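Long-range contacts in UDP-N-acetylglucosamine--peptide N-acetylglucosaminyltransferase stabilizing protein GtfB (Streptococcus gordonii, PDB 5E9T), which acts with GtfA (Gtf1) in a complex that attaches the first GlcNAc, from UDP-GlcNAc, to the serine-rich repeat adhesin GspB: residues L289-S294 with D352-I357; V311-A316 with N332-Q337. All coordinates share one frame; numbering follows the deposited sequence.

Interactions 1 and 2 lie on the same side of the chain's centre, with their own centres about 9 Å apart. Interaction 2 is nested along the chain inside the loop that interaction 1 closes. Strands 287-291 and 311-315 are neighbours in one parallel sheet, joined by probable backbone hydrogen bonds of Ile290 with Arg313 and Ala315. Interaction 2 adds strand 333-336 on one flank, and interaction 1 brings strand 353-356 to the other. Helix 341-350 packs against side chains of both contacts. This layout of parallel strands and helices is consistent with a Rossmann-like domain. Its outer strand 333-336 packs on the chain of GtfA (Gtf1), its partner in the complex.

Interaction 1 (L289-S294 with D352-I357); sequences LILTHS and DIYLDI
Ile290 and Tyr354 carry about half of the surface buried in this contact, with Leu289 next. It sets two strands side by side in what is consistent with a Rossmann-like domain. Strands 287-291 and 353-356 run in the same general direction but splay by 40°, with axes 5.6 Å apart at their closest. The nearest CA pair is Leu289 and Tyr354. The Tyr354 ring runs along the neighbouring backbone from Leu289 O to Leu291 N, with Ile290 CA and Leu291 N oblique to it. Its CG stands anti to the backbone N (chi1 -174°), which sends the ring forward along that strand. The carbonyl O of Leu289 sits over one face of the ring, 3.0 Å from Tyr354 CD1. At the far end of the ring, Leu291 N donates a hydrogen bond to Tyr354 OH at 3.1 Å, with an N-H...O angle of 157°. A phenol oxygen thus satisfies a buried backbone N-H of the strand. The Leu289 side chain adds a looser apolar contact, its CG 4.5 Å from Tyr354 CD1. Helices 341-350 and 366-372 cover Leu291 and Tyr354: Ile344 and Ala366 meet Leu291, while Tyr348 and Ala370 meet Tyr354. Ile290 works on a different side of its strand, where it also touches Ile314. Its side chain crosses that of Ile357 at about a right angle, and Ile290 CG2 meets Ile357 CG1 at 3.6 Å. All the residues that touch across the contact are buried. The other Ile290 branch ends in CD1, which lies 3.5 Å from Leu355 CB and equally far from Ile357 CD1.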
loop_
_atom_site.group_PDB
_atom_site.type_symbol
_atom_site.label_atom_id
_atom_site.label_comp_id
_atom_site.label_asym_id
_atom_site.label_seq_id
_atom_site.Cartn_x
_atom_site.Cartn_y
_atom_site.Cartn_z
ATOM N N LEU B 289 37.684 -21.839 24.519
ATOM C CA LEU B 289 36.841 -20.685 24.239
ATOM C C LEU B 289 36.164 -20.896 22.899
ATOM O O LEU B 289 36.845 -21.025 21.878
ATOM C CB LEU B 289 37.646 -19.389 24.225
ATOM C CG LEU B 289 36.797 -18.225 23.760
ATOM C CD1 LEU B 289 35.698 -17.940 24.778
ATOM C CD2 LEU B 289 37.667 -17.001 23.522
ATOM N N ILE B 290 34.832 -20.936 22.903
ATOM C CA ILE B 290 34.044 -21.029 21.681
ATOM C C ILE B 290 33.040 -19.890 21.664
ATOM O O ILE B 290 32.409 -19.589 22.684
ATOM C CB ILE B 290 33.301 -22.376 21.549
ATOM C CG1 ILE B 290 34.118 -23.524 22.146
ATOM C CG2 ILE B 290 32.949 -22.636 20.087
ATOM C CD1 ILE B 290 35.439 -23.778 21.466
ATOM N N LEU B 291 32.877 -19.272 20.501
ATOM C CA LEU B 291 31.880 -18.234 20.292
ATOM C C LEU B 291 30.848 -18.757 19.307
ATOM O O LEU B 291 31.173 -19.019 18.145
ATOM C CB LEU B 291 32.524 -16.957 19.767
ATOM C CG LEU B 291 33.433 -16.279 20.773
ATOM C CD1 LEU B 291 33.857 -14.938 20.218
ATOM C CD2 LEU B 291 32.725 -16.152 22.116
ATOM N N THR B 292 29.610 -18.904 19.768
ATOM C CA THR B 292 28.534 -19.431 18.947
ATOM C C THR B 292 27.359 -18.468 18.974
ATOM O O THR B 292 27.203 -17.685 19.913
ATOM C CB THR B 292 28.083 -20.813 19.430
ATOM O OG1 THR B 292 27.269 -21.426 18.424
ATOM C CG2 THR B 292 27.281 -20.692 20.720
ATOM N N HIS B 293 26.576 -18.469 17.899
ATOM C CA HIS B 293 25.298 -17.771 17.953
ATOM C C HIS B 293 24.170 -18.632 18.505
ATOM O O HIS B 293 23.384 -18.152 19.329
ATOM C CB HIS B 293 24.960 -17.202 16.582
ATOM C CG HIS B 293 25.625 -15.888 16.334
ATOM N ND1 HIS B 293 26.529 -15.684 15.314
ATOM C CD2 HIS B 293 25.563 -14.724 17.023
ATOM C CE1 HIS B 293 26.969 -14.439 15.366
ATOM N NE2 HIS B 293 26.399 -13.836 16.393
ATOM N N SER B 294 24.071 -19.891 18.092
ATOM C CA SER B 294 23.193 -20.814 18.800
ATOM C C SER B 294 23.516 -22.231 18.369
ATOM O O SER B 294 24.315 -22.470 17.457
ATOM C CB SER B 294 21.707 -20.525 18.579
ATOM O OG SER B 294 20.948 -21.101 19.632
ATOM N N ASP B 352 43.707 -20.859 25.727
ATOM C CA ASP B 352 44.757 -21.018 24.730
ATOM C C ASP B 352 44.375 -21.878 23.533
ATOM O O ASP B 352 45.229 -22.120 22.674
ATOM C CB ASP B 352 46.023 -21.544 25.397
ATOM C CG ASP B 352 46.712 -20.468 26.183
ATOM O OD1 ASP B 352 46.537 -19.286 25.811
ATOM O OD2 ASP B 352 47.420 -20.780 27.156
ATOM N N ILE B 353 43.144 -22.369 23.456
ATOM C CA ILE B 353 42.662 -22.999 22.237
ATOM C C ILE B 353 41.405 -22.270 21.795
ATOM O O ILE B 353 40.736 -21.597 22.585
ATOM C CB ILE B 353 42.377 -24.507 22.412
ATOM C CG1 ILE B 353 41.314 -24.731 23.488
ATOM C CG2 ILE B 353 43.649 -25.270 22.726
ATOM C CD1 ILE B 353 39.922 -24.893 22.924
ATOM N N TYR B 354 41.088 -22.402 20.510
ATOM C CA TYR B 354 39.750 -22.101 20.017
ATOM C C TYR B 354 39.327 -23.257 19.124
ATOM O O TYR B 354 39.859 -23.420 18.021
ATOM C CB TYR B 354 39.703 -20.770 19.259
ATOM C CG TYR B 354 38.294 -20.374 18.863
ATOM C CD1 TYR B 354 37.620 -19.366 19.528
ATOM C CD2 TYR B 354 37.635 -21.017 17.831
ATOM C CE1 TYR B 354 36.322 -19.016 19.175
ATOM C CE2 TYR B 354 36.349 -20.674 17.474
ATOM C CZ TYR B 354 35.695 -19.675 18.145
ATOM O OH TYR B 354 34.411 -19.344 17.773
ATOM N N LEU B 355 38.342 -24.028 19.571
ATOM C CA LEU B 355 37.771 -25.070 18.732
ATOM C C LEU B 355 36.706 -24.426 17.856
ATOM O O LEU B 355 35.770 -23.812 18.379
ATOM C CB LEU B 355 37.175 -26.184 19.591
ATOM C CG LEU B 355 38.093 -26.907 20.572
ATOM C CD1 LEU B 355 37.329 -27.368 21.817
ATOM C CD2 LEU B 355 38.788 -28.082 19.890
ATOM N N ASP B 356 36.813 -24.566 16.534
ATOM C CA ASP B 356 35.796 -23.954 15.684
ATOM C C ASP B 356 34.815 -25.086 15.424
ATOM O O ASP B 356 34.902 -25.819 14.439
ATOM C CB ASP B 356 36.417 -23.397 14.409
ATOM C CG ASP B 356 35.555 -22.344 13.749
ATOM O OD1 ASP B 356 34.678 -21.780 14.437
ATOM O OD2 ASP B 356 35.769 -22.066 12.549
ATOM N N ILE B 357 33.864 -25.197 16.346
ATOM C CA ILE B 357 32.946 -26.325 16.415
ATOM C C ILE B 357 31.491 -25.938 16.206
ATOM O O ILE B 357 30.642 -26.832 16.068
ATOM C CB ILE B 357 33.130 -27.045 17.763
ATOM C CG1 ILE B 357 33.395 -25.973 18.821
ATOM C CG2 ILE B 357 34.323 -27.969 17.696
ATOM C CD1 ILE B 357 33.499 -26.478 20.227
#

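Interaction 2 (V311-A316 with N332-Q337); sequences VFRIAA and NVVLYQ
Strands 311-315 and 333-336 pair in parallel at 17°, in register from Phe312 with Val333 to Ala315 with Tyr336. They are the two strands of a beta-alpha-beta unit, with helix 322-325 in the connection. The hydrogen bonds follow the usual parallel ladder. Phe312 O accepts from Val334 N, and Ile314 N donates to Val334 O at 3.2 Å. Tyr336 N then gives Ile314 O a nearly straight bond of 2.8 Å. Ala316 N closes the ladder on Tyr336 O, while the first rung, Phe312 N to Asn332 O, is weak. On one face, Ile314 and Leu335 lie side by side and point the same way, with Ile314 CB 3.4 Å from Leu335 CD2. Phe312 CB meets Val333 CG2 at 3.8 Å on that face. Helix 300-306 packs there through Leu300 and Val304. Asn332 ND2 bonds to Leu310 O, near the Phe312 ring. The other face holds Arg313, Val334 and Tyr336. Val334 CG2 touches Val311 CG1 and also approaches the edge of the Arg313 guanidinium. Asn447 of the GtfA (Gtf1) chain packs on Val334 and Tyr336. In both Tyr336 (chi1 -64°) and Arg313 (chi1 -44°), CG lies beside the backbone N, which lets the two extend alongside each other. Their guanidinium and ring planes are nearly perpendicular. The contact is made by the aliphatic part of the arginine, where Arg313 CD comes 3.5 Å from Tyr336 CE1.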
loop_
_atom_site.group_PDB
_atom_site.type_symbol
_atom_site.label_atom_id
_atom_site.label_comp_id
_atom_site.label_asym_id
_atom_site.label_seq_id
_atom_site.Cartn_x
_atom_site.Cartn_y
_atom_site.Cartn_z
ATOM N N VAL B 311 38.939 -27.113 30.490
ATOM C CA VAL B 311 37.838 -26.186 30.731
ATOM C C VAL B 311 37.219 -25.790 29.399
ATOM O O VAL B 311 37.930 -25.565 28.413
ATOM C CB VAL B 311 38.333 -24.946 31.496
ATOM C CG1 VAL B 311 37.175 -23.995 31.785
ATOM C CG2 VAL B 311 39.038 -25.354 32.779
ATOM N N PHE B 312 35.886 -25.723 29.352
ATOM C CA PHE B 312 35.153 -25.377 28.134
ATOM C C PHE B 312 34.320 -24.132 28.401
ATOM O O PHE B 312 33.367 -24.174 29.187
ATOM C CB PHE B 312 34.266 -26.532 27.661
ATOM C CG PHE B 312 35.021 -27.659 27.007
ATOM C CD1 PHE B 312 34.545 -28.271 25.863
ATOM C CD2 PHE B 312 36.206 -28.110 27.534
ATOM C CE1 PHE B 312 35.253 -29.311 25.270
ATOM C CE2 PHE B 312 36.905 -29.140 26.944
ATOM C CZ PHE B 312 36.428 -29.737 25.813
ATOM N N ARG B 313 34.671 -23.031 27.742
ATOM C CA ARG B 313 33.925 -21.786 27.856
ATOM C C ARG B 313 33.273 -21.473 26.520
ATOM O O ARG B 313 33.963 -21.335 25.504
ATOM C CB ARG B 313 34.821 -20.637 28.307
ATOM C CG ARG B 313 35.738 -21.024 29.433
ATOM C CD ARG B 313 35.952 -19.882 30.390
ATOM N NE ARG B 313 36.649 -20.345 31.578
ATOM C CZ ARG B 313 37.957 -20.232 31.755
ATOM N NH1 ARG B 313 38.705 -19.661 30.820
ATOM N NH2 ARG B 313 38.517 -20.686 32.866
ATOM N N ILE B 314 31.950 -21.369 26.525
ATOM C CA ILE B 314 31.180 -21.054 25.333
ATOM C C ILE B 314 30.390 -19.788 25.601
ATOM O O ILE B 314 29.783 -19.633 26.668
ATOM C CB ILE B 314 30.254 -22.216 24.938
ATOM C CG1 ILE B 314 31.093 -23.461 24.723
ATOM C CG2 ILE B 314 29.418 -21.870 23.714
ATOM C CD1 ILE B 314 30.462 -24.445 23.841
ATOM N N ALA B 315 30.400 -18.881 24.633
ATOM C CA ALA B 315 29.797 -17.579 24.820
ATOM C C ALA B 315 28.959 -17.199 23.612
ATOM O O ALA B 315 29.133 -17.713 22.502
ATOM C CB ALA B 315 30.855 -16.503 25.091
ATOM N N ALA B 316 28.016 -16.306 23.877
ATOM C CA ALA B 316 27.208 -15.641 22.874
ATOM C C ALA B 316 26.717 -14.359 23.515
ATOM O O ALA B 316 26.672 -14.248 24.744
ATOM C CB ALA B 316 26.028 -16.506 22.420
ATOM N N ASN B 332 32.503 -29.471 34.164
ATOM C CA ASN B 332 33.595 -29.382 33.209
ATOM C C ASN B 332 33.424 -28.208 32.256
ATOM O O ASN B 332 34.399 -27.779 31.633
ATOM C CB ASN B 332 33.667 -30.727 32.472
ATOM C CG ASN B 332 34.613 -30.738 31.288
ATOM O OD1 ASN B 332 34.507 -31.613 30.435
ATOM N ND2 ASN B 332 35.543 -29.795 31.232
ATOM N N VAL B 333 32.220 -27.675 32.150
ATOM C CA VAL B 333 31.899 -26.615 31.207
ATOM C C VAL B 333 31.602 -25.336 31.984
ATOM O O VAL B 333 31.049 -25.375 33.087
ATOM C CB VAL B 333 30.714 -27.045 30.314
ATOM C CG1 VAL B 333 30.034 -25.857 29.694
ATOM C CG2 VAL B 333 31.198 -28.027 29.240
ATOM N N VAL B 334 32.018 -24.199 31.423
ATOM C CA VAL B 334 31.615 -22.870 31.883
ATOM C C VAL B 334 30.987 -22.133 30.703
ATOM O O VAL B 334 31.588 -22.062 29.625
ATOM C CB VAL B 334 32.798 -22.056 32.443
ATOM C CG1 VAL B 334 32.297 -20.836 33.229
ATOM C CG2 VAL B 334 33.717 -22.919 33.292
ATOM N N LEU B 335 29.796 -21.567 30.907
ATOM C CA LEU B 335 29.042 -20.932 29.828
ATOM C C LEU B 335 28.736 -19.470 30.124
ATOM O O LEU B 335 28.286 -19.124 31.223
ATOM C CB LEU B 335 27.740 -21.691 29.538
ATOM C CG LEU B 335 28.000 -23.113 29.067
ATOM C CD1 LEU B 335 26.723 -23.804 28.599
ATOM C CD2 LEU B 335 29.053 -23.088 27.961
ATOM N N TYR B 336 28.961 -18.625 29.118
ATOM C CA TYR B 336 28.771 -17.184 29.210
ATOM C C TYR B 336 27.679 -16.787 28.226
ATOM O O TYR B 336 27.839 -16.970 27.018
ATOM C CB TYR B 336 30.079 -16.448 28.898
ATOM C CG TYR B 336 31.203 -16.703 29.885
ATOM C CD1 TYR B 336 31.856 -17.932 29.937
ATOM C CD2 TYR B 336 31.630 -15.702 30.747
ATOM C CE1 TYR B 336 32.883 -18.161 30.837
ATOM C CE2 TYR B 336 32.659 -15.918 31.644
ATOM C CZ TYR B 336 33.281 -17.148 31.688
ATOM O OH TYR B 336 34.307 -17.354 32.586
ATOM N N GLN B 337 26.568 -16.259 28.732
ATOM C CA GLN B 337 25.451 -15.898 27.870
ATOM C C GLN B 337 25.167 -14.405 27.967
ATOM O O GLN B 337 25.375 -13.782 29.012
ATOM C CB GLN B 337 24.197 -16.705 28.209
ATOM C CG GLN B 337 23.421 -16.230 29.408
ATOM C CD GLN B 337 22.288 -17.172 29.749
ATOM O OE1 GLN B 337 22.270 -18.324 29.312
ATOM N NE2 GLN B 337 21.328 -16.684 30.525
#